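Local coordinates for protein inositol dehydrogenase (Lactobacillus casei, PDB 4MKX) that probably acts as an NAD-dependent scyllo-inositol dehydrogenase of the Gfo/Idh/MocA family, oxidising a hydroxyl group of its cyclic polyol substrate, at residues I120-T123 with Q124-A128; V87-S90 with G91-L94; E70-D73 with D74-Q77. All coordinates share one frame; numbering follows the deposited sequence.

Contact 1 (I120-T123 with Q124-A128)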
loop_
_atom_site.group_PDB
_atom_site.type_symbol
_atom_site.label_atom_id
_atom_site.label_comp_id
_atom_site.label_asym_id
_atom_site.label_seq_id
_atom_site.Cartn_x
_atom_site.Cartn_y
_atom_site.Cartn_z
ATOM N N ILE A 120 -6.185 21.014 -39.457
ATOM C CA ILE A 120 -5.282 21.393 -38.368
ATOM C C ILE A 120 -4.073 22.205 -38.863
ATOM O O ILE A 120 -3.678 23.195 -38.239
ATOM C CB ILE A 120 -4.819 20.169 -37.542
ATOM C CG1 ILE A 120 -6.011 19.516 -36.843
ATOM C CG2 ILE A 120 -3.778 20.588 -36.519
ATOM C CD1 ILE A 120 -5.657 18.173 -36.148
ATOM N N GLU A 121 -3.505 21.817 -40.002
ATOM C CA GLU A 121 -2.361 22.552 -40.530
ATOM C C GLU A 121 -2.747 23.973 -40.960
ATOM O O GLU A 121 -1.944 24.898 -40.839
ATOM C CB GLU A 121 -1.692 21.771 -41.669
ATOM C CG GLU A 121 -1.196 20.402 -41.203
ATOM C CD GLU A 121 -0.165 19.782 -42.127
ATOM O OE1 GLU A 121 0.143 20.389 -43.175
ATOM O OE2 GLU A 121 0.340 18.689 -41.797
ATOM N N HIS A 122 -3.983 24.145 -41.417
ATOM C CA HIS A 122 -4.490 25.476 -41.761
ATOM C C HIS A 122 -4.518 26.337 -40.505
ATOM O O HIS A 122 -4.128 27.504 -40.523
ATOM C CB HIS A 122 -5.893 25.375 -42.356
ATOM C CG HIS A 122 -6.469 26.690 -42.786
ATOM N ND1 HIS A 122 -7.184 27.507 -41.935
ATOM C CD2 HIS A 122 -6.457 27.319 -43.987
ATOM C CE1 HIS A 122 -7.577 28.587 -42.590
ATOM N NE2 HIS A 122 -7.148 28.496 -43.837
ATOM N N THR A 123 -4.955 25.747 -39.400
ATOM C CA THR A 123 -4.993 26.470 -38.130
ATOM C C THR A 123 -3.597 26.775 -37.590
ATOM O O THR A 123 -3.368 27.846 -37.033
ATOM C CB THR A 123 -5.830 25.707 -37.091
ATOM O OG1 THR A 123 -7.173 25.600 -37.577
ATOM C CG2 THR A 123 -5.836 26.441 -35.743
ATOM N N GLN A 124 -2.667 25.836 -37.742
ATOM C CA GLN A 124 -1.282 26.093 -37.377
ATOM C C GLN A 124 -0.748 27.346 -38.061
ATOM O O GLN A 124 -0.011 28.116 -37.451
ATOM C CB GLN A 124 -0.402 24.906 -37.731
ATOM C CG GLN A 124 -0.529 23.756 -36.755
ATOM C CD GLN A 124 0.363 22.604 -37.133
ATOM O OE1 GLN A 124 0.069 21.872 -38.075
ATOM N NE2 GLN A 124 1.467 22.442 -36.410
ATOM N N GLN A 125 -1.107 27.530 -39.326
ATOM C CA GLN A 125 -0.692 28.727 -40.056
ATOM C C GLN A 125 -1.282 29.997 -39.431
ATOM O O GLN A 125 -0.566 30.974 -39.216
ATOM C CB GLN A 125 -1.079 28.606 -41.531
ATOM C CG GLN A 125 -0.894 29.885 -42.335
ATOM C CD GLN A 125 0.564 30.279 -42.511
ATOM O OE1 GLN A 125 1.475 29.531 -42.168
ATOM N NE2 GLN A 125 0.788 31.458 -43.074
ATOM N N VAL A 126 -2.579 29.971 -39.131
ATOM C CA VAL A 126 -3.242 31.113 -38.496
ATOM C C VAL A 126 -2.579 31.428 -37.154
ATOM O O VAL A 126 -2.301 32.582 -36.839
ATOM C CB VAL A 126 -4.758 30.879 -38.312
ATOM C CG1 VAL A 126 -5.397 32.065 -37.608
ATOM C CG2 VAL A 126 -5.437 30.664 -39.649
ATOM N N ILE A 127 -2.307 30.390 -36.364
ATOM C CA ILE A 127 -1.615 30.577 -35.095
ATOM C C ILE A 127 -0.246 31.238 -35.276
ATOM O O ILE A 127 0.116 32.145 -34.527
ATOM C CB ILE A 127 -1.450 29.225 -34.339
ATOM C CG1 ILE A 127 -2.818 28.679 -33.927
ATOM C CG2 ILE A 127 -0.537 29.389 -33.146
ATOM C CD1 ILE A 127 -2.757 27.240 -33.383
ATOM N N ALA A 128 0.502 30.806 -36.289
ATOM C CA ALA A 128 1.827 31.362 -36.546
ATOM C C ALA A 128 1.756 32.839 -36.947
ATOM O O ALA A 128 2.708 33.595 -36.739
ATOM C CB ALA A 128 2.534 30.557 -37.625
#
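The amide end of Gln-124 folds back over Glu-121, one turn earlier in the same helix, its OE1 lying 3.5 Å from Glu-121 CA and 3.7 Å from Glu-121 CG. CG of Gln-124 stands beside the backbone N, anti to the carbonyl carbon (chi1 -77°), and the chain runs on extended, so that the amide is carried back toward the start of the helix; on the way CG passes 3.5 Å from Ile-120 O. The carboxylate of Glu-121 and this amide are turned 70° apart, and the overlap between the two side chains is one of oxygen against aliphatic carbon. NE2 of Gln-124 is hydrogen-bonded to Glu-329.

Toward helix 93-102, the four-residue spacing brings the ends of Thr-123 and Ile-127 together, CG2 of the threonine meeting CD1 of the isoleucine at 4.0 Å. CG1 of Ile-127 also packs 3.3 Å from Thr-123 O, the same oxygen that accepts the bond from Ile-127 N at 2.8 Å. A looser pair follows the same spacing: CE1 of the His-122 ring approaches Val-126 CG2 at 4.2 Å, while Val-126 N binds His-122 O. Gln-124 N to Ile-120 O, 2.9 Å, and Gln-125 N to Glu-121 O are further main-chain bonds of these turns.

Helix 117-128 is the crossover of the beta-alpha-beta unit that runs from strand 106-109 to strand 135-137. Glu-98 of helix 93-102 holds both His-122 ND1 and Thr-123 OG1 through OE2, next to the packing of Thr-123 on Ile-97 and of Ile-127 on Leu-101. Helix 328-347 also packs against helix 117-128, placing Leu-332 against Ile-120 and Gln-124.

Contact 2 (V87-S90 with G91-L94); sequences VSPS and GFHL
Ser-88 and His-93 are joined by the shortest direct hydrogen bond between the two segments, His-93 NE2 giving its hydrogen to Ser-88 O at 2.7 Å. The donor stands above the carbonyl plane, and the oxygen lies 15° out of the imidazole plane, so the bond is short but bent. ND1 of His-93 is hydrogen-bonded to Pro-112 O, so the imidazole ties together two stretches of main chain through both its nitrogens. The main chain contributes two further bonds. Phe-92 N donates to Pro-89 O at 3.0 Å, closing a type I turn with Ser-90 and Gly-91 at its corners; the next bond, from His-93 N to Ser-90 O, is weak. A water bridges the start of the helix, donating to Ser-90 O at 2.7 Å and accepting from Leu-94 N.

Ring contacts make up the second group. Ser-90 CA sits over the centre of one face of the His-93 ring, 3.8 Å from its centroid, a CH-pi contact that lays the imidazole flat against the turn. Ser-88 OG lies at the ring's edge, 3.4 Å from His-93 CD2, and is itself hydrogen-bonded to Gln-96.

The apolar contact is on the outer side of the turn. With CG anti to its carbonyl carbon (chi1 -62°), the Phe-92 ring comes alongside the proline and presents its edge to Pro-89 CB, which lies 3.9 Å from Phe-92 CD2.

The turn links strand 83-86 of the parallel Rossmann sheet to helix 93-102. Val-87 pairs through its backbone with Val-23 and packs on helix 27-38. The side chain of Ser-88 lies near, without touching, a probable glycine-rich nucleotide-binding turn, whereas Leu-94 packs on helix 117-128.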
loop_
_atom_site.group_PDB
_atom_site.type_symbol
_atom_site.label_atom_id
_atom_site.label_comp_id
_atom_site.label_asym_id
_atom_site.label_seq_id
_atom_site.Cartn_x
_atom_site.Cartn_y
_atom_site.Cartn_z
ATOM N N VAL A 87 -14.459 25.363 -25.127
ATOM C CA VAL A 87 -14.827 24.086 -24.536
ATOM C C VAL A 87 -16.050 23.509 -25.264
ATOM O O VAL A 87 -16.870 22.802 -24.686
ATOM C CB VAL A 87 -15.071 24.222 -23.005
ATOM C CG1 VAL A 87 -14.824 22.888 -22.307
ATOM C CG2 VAL A 87 -14.156 25.280 -22.404
ATOM N N SER A 88 -16.147 23.834 -26.553
ATOM C CA SER A 88 -17.189 23.332 -27.441
ATOM C C SER A 88 -16.856 21.916 -27.896
ATOM O O SER A 88 -15.759 21.424 -27.628
ATOM C CB SER A 88 -17.266 24.240 -28.666
ATOM O OG SER A 88 -15.973 24.473 -29.200
ATOM N N PRO A 89 -17.801 21.244 -28.575
ATOM C CA PRO A 89 -17.441 19.926 -29.115
ATOM C C PRO A 89 -16.263 20.017 -30.087
ATOM O O PRO A 89 -16.054 21.057 -30.706
ATOM C CB PRO A 89 -18.708 19.497 -29.848
ATOM C CG PRO A 89 -19.814 20.203 -29.121
ATOM C CD PRO A 89 -19.244 21.525 -28.717
ATOM N N SER A 90 -15.510 18.927 -30.215
ATOM C CA SER A 90 -14.222 18.945 -30.906
ATOM C C SER A 90 -14.311 19.414 -32.351
ATOM O O SER A 90 -13.347 19.959 -32.888
ATOM C CB SER A 90 -13.628 17.540 -30.895
ATOM O OG SER A 90 -14.599 16.617 -31.345
ATOM N N GLY A 91 -15.463 19.200 -32.976
ATOM C CA GLY A 91 -15.642 19.587 -34.366
ATOM C C GLY A 91 -15.602 21.088 -34.601
ATOM O O GLY A 91 -15.447 21.526 -35.736
ATOM N N PHE A 92 -15.717 21.874 -33.531
ATOM C CA PHE A 92 -15.787 23.337 -33.642
ATOM C C PHE A 92 -14.501 24.030 -33.221
ATOM O O PHE A 92 -14.357 25.238 -33.412
ATOM C CB PHE A 92 -16.932 23.886 -32.786
ATOM C CG PHE A 92 -18.286 23.402 -33.203
ATOM C CD1 PHE A 92 -18.975 24.033 -34.227
ATOM C CD2 PHE A 92 -18.872 22.318 -32.571
ATOM C CE1 PHE A 92 -20.228 23.585 -34.616
ATOM C CE2 PHE A 92 -20.122 21.866 -32.954
ATOM C CZ PHE A 92 -20.801 22.503 -33.978
ATOM N N HIS A 93 -13.576 23.279 -32.629
ATOM C CA HIS A 93 -12.360 23.880 -32.078
ATOM C C HIS A 93 -11.570 24.715 -33.083
ATOM O O HIS A 93 -11.256 25.862 -32.810
ATOM C CB HIS A 93 -11.455 22.835 -31.426
ATOM C CG HIS A 93 -12.020 22.260 -30.171
ATOM N ND1 HIS A 93 -11.331 21.356 -29.385
ATOM C CD2 HIS A 93 -13.219 22.441 -29.571
ATOM C CE1 HIS A 93 -12.080 21.014 -28.355
ATOM N NE2 HIS A 93 -13.232 21.655 -28.441
ATOM N N LEU A 94 -11.255 24.148 -34.244
ATOM C CA LEU A 94 -10.421 24.850 -35.217
ATOM C C LEU A 94 -11.026 26.165 -35.697
ATOM O O LEU A 94 -10.330 27.177 -35.741
ATOM C CB LEU A 94 -10.111 23.953 -36.421
ATOM C CG LEU A 94 -9.330 22.685 -36.066
ATOM C CD1 LEU A 94 -9.121 21.848 -37.310
ATOM C CD2 LEU A 94 -7.996 23.054 -35.472
HETATM O O HOH W 1 -12.361 21.267 -35.066
#

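Contact 3 (E70-D73 with D74-Q77)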
loop_
_atom_site.group_PDB
_atom_site.type_symbol
_atom_site.label_atom_id
_atom_site.label_comp_id
_atom_site.label_asym_id
_atom_site.label_seq_id
_atom_site.Cartn_x
_atom_site.Cartn_y
_atom_site.Cartn_z
ATOM N N GLU A 70 -25.440 33.867 -28.368
ATOM C CA GLU A 70 -25.904 32.633 -28.991
ATOM C C GLU A 70 -24.925 32.204 -30.078
ATOM O O GLU A 70 -24.956 31.062 -30.541
ATOM C CB GLU A 70 -27.298 32.825 -29.599
ATOM C CG GLU A 70 -28.429 32.990 -28.590
ATOM C CD GLU A 70 -28.497 34.379 -27.979
ATOM O OE1 GLU A 70 -28.154 35.367 -28.673
ATOM O OE2 GLU A 70 -28.901 34.483 -26.797
ATOM N N ASP A 71 -24.047 33.122 -30.469
ATOM C CA ASP A 71 -23.122 32.892 -31.572
ATOM C C ASP A 71 -21.693 33.226 -31.167
ATOM O O ASP A 71 -21.444 34.298 -30.620
ATOM C CB ASP A 71 -23.524 33.746 -32.783
ATOM C CG ASP A 71 -22.566 33.593 -33.940
ATOM O OD1 ASP A 71 -22.697 32.595 -34.674
ATOM O OD2 ASP A 71 -21.673 34.451 -34.114
ATOM N N PHE A 72 -20.754 32.313 -31.428
ATOM C CA PHE A 72 -19.363 32.521 -31.022
ATOM C C PHE A 72 -18.709 33.739 -31.660
ATOM O O PHE A 72 -17.997 34.497 -30.993
ATOM C CB PHE A 72 -18.516 31.272 -31.288
ATOM C CG PHE A 72 -17.079 31.413 -30.862
ATOM C CD1 PHE A 72 -16.711 31.182 -29.541
ATOM C CD2 PHE A 72 -16.095 31.770 -31.772
ATOM C CE1 PHE A 72 -15.394 31.313 -29.140
ATOM C CE2 PHE A 72 -14.779 31.907 -31.378
ATOM C CZ PHE A 72 -14.421 31.665 -30.058
ATOM N N ASP A 73 -18.936 33.939 -32.955
ATOM C CA ASP A 73 -18.322 35.074 -33.622
ATOM C C ASP A 73 -18.880 36.381 -33.089
ATOM O O ASP A 73 -18.170 37.375 -33.032
ATOM C CB ASP A 73 -18.515 34.987 -35.136
ATOM C CG ASP A 73 -17.857 33.764 -35.723
ATOM O OD1 ASP A 73 -16.616 33.775 -35.850
ATOM O OD2 ASP A 73 -18.574 32.789 -36.031
ATOM N N ASP A 74 -20.147 36.361 -32.688
ATOM C CA ASP A 74 -20.775 37.539 -32.107
ATOM C C ASP A 74 -20.061 37.877 -30.803
ATOM O O ASP A 74 -19.747 39.032 -30.544
ATOM C CB ASP A 74 -22.259 37.281 -31.855
ATOM C CG ASP A 74 -23.005 38.529 -31.423
ATOM O OD1 ASP A 74 -22.449 39.639 -31.575
ATOM O OD2 ASP A 74 -24.147 38.398 -30.934
ATOM N N MET A 75 -19.756 36.856 -30.003
ATOM C CA MET A 75 -19.057 37.096 -28.739
ATOM C C MET A 75 -17.668 37.685 -28.947
ATOM O O MET A 75 -17.291 38.667 -28.305
ATOM C CB MET A 75 -18.932 35.815 -27.910
ATOM C CG MET A 75 -18.140 36.034 -26.617
ATOM S SD MET A 75 -18.040 34.580 -25.544
ATOM C CE MET A 75 -17.051 33.478 -26.543
ATOM N N VAL A 76 -16.895 37.080 -29.835
ATOM C CA VAL A 76 -15.515 37.507 -30.023
ATOM C C VAL A 76 -15.404 38.909 -30.661
ATOM O O VAL A 76 -14.437 39.650 -30.429
ATOM C CB VAL A 76 -14.744 36.437 -30.803
ATOM C CG1 VAL A 76 -13.300 36.793 -30.890
ATOM C CG2 VAL A 76 -14.879 35.101 -30.078
ATOM N N GLN A 77 -16.406 39.279 -31.446
ATOM C CA GLN A 77 -16.399 40.590 -32.080
ATOM C C GLN A 77 -16.843 41.694 -31.131
ATOM O O GLN A 77 -16.350 42.821 -31.208
ATOM C CB GLN A 77 -17.306 40.601 -33.308
ATOM C CG GLN A 77 -16.798 39.792 -34.473
ATOM C CD GLN A 77 -17.783 39.780 -35.623
ATOM O OE1 GLN A 77 -18.207 40.833 -36.101
ATOM N NE2 GLN A 77 -18.159 38.586 -36.070
HETATM O O HOH W 2 -25.410 35.917 -30.283
#
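OD2 of Asp-71 accepts a hydrogen bond from Asp-74 N at 2.8 Å, making Asp-71 the N-cap of helix 72-78. CG stands anti to the backbone N (chi1 178°), which swings the carboxylate over the first turn. The amide meets OD2 on its anti side, 16° out of the carboxylate plane. Asp-71 O receives Met-75 N at 3.1 Å, so side chain and carbonyl of one residue both take amides of the first turn. A water accepts from Glu-70 N and donates to Asp-74 OD2, linking the residue before the cap to the third residue after it; OD1 of Asp-74 binds His-78.

Phe-72 forms the apolar half. Val-76 CG2 rests over one face of its ring, offset toward the rim and 3.4 Å from Phe-72 CE2, a CH-pi contact. Met-75 CE reaches Phe-72 CE1 at 3.8 Å, its chain bent at chi3. Phe-72 also packs on helix 93-102, and Asp-73 OD1 bonds to Ser-99 of that helix.

For Asp-71, the bonded amide and the helix start would probably favour the ionised form, while the nearby carboxylate of Asp-74 would work against this.

Overall arrangement
All three contacts are short-range and belong to the NAD-binding Rossmann domain, coming along the chain in the order contact 3, contact 2, contact 1. Contacts 3 and 2 lie at the beginnings of helices 72-78 and 93-102; contact 1 lies within helix 117-128. The centres of contact 2 and contact 3 are about 14 Å apart. Those of contact 1 and contact 2 are about 15 Å apart, and those of contact 1 and contact 3 about 21 Å. Contacts 1 and 2 touch, where Leu-94 CD2 comes 3.4 Å from Thr-123 OG1. The contacts thus mark three successive helices of the parallel-sheet domain, with helix 93-102 packing against both of the others.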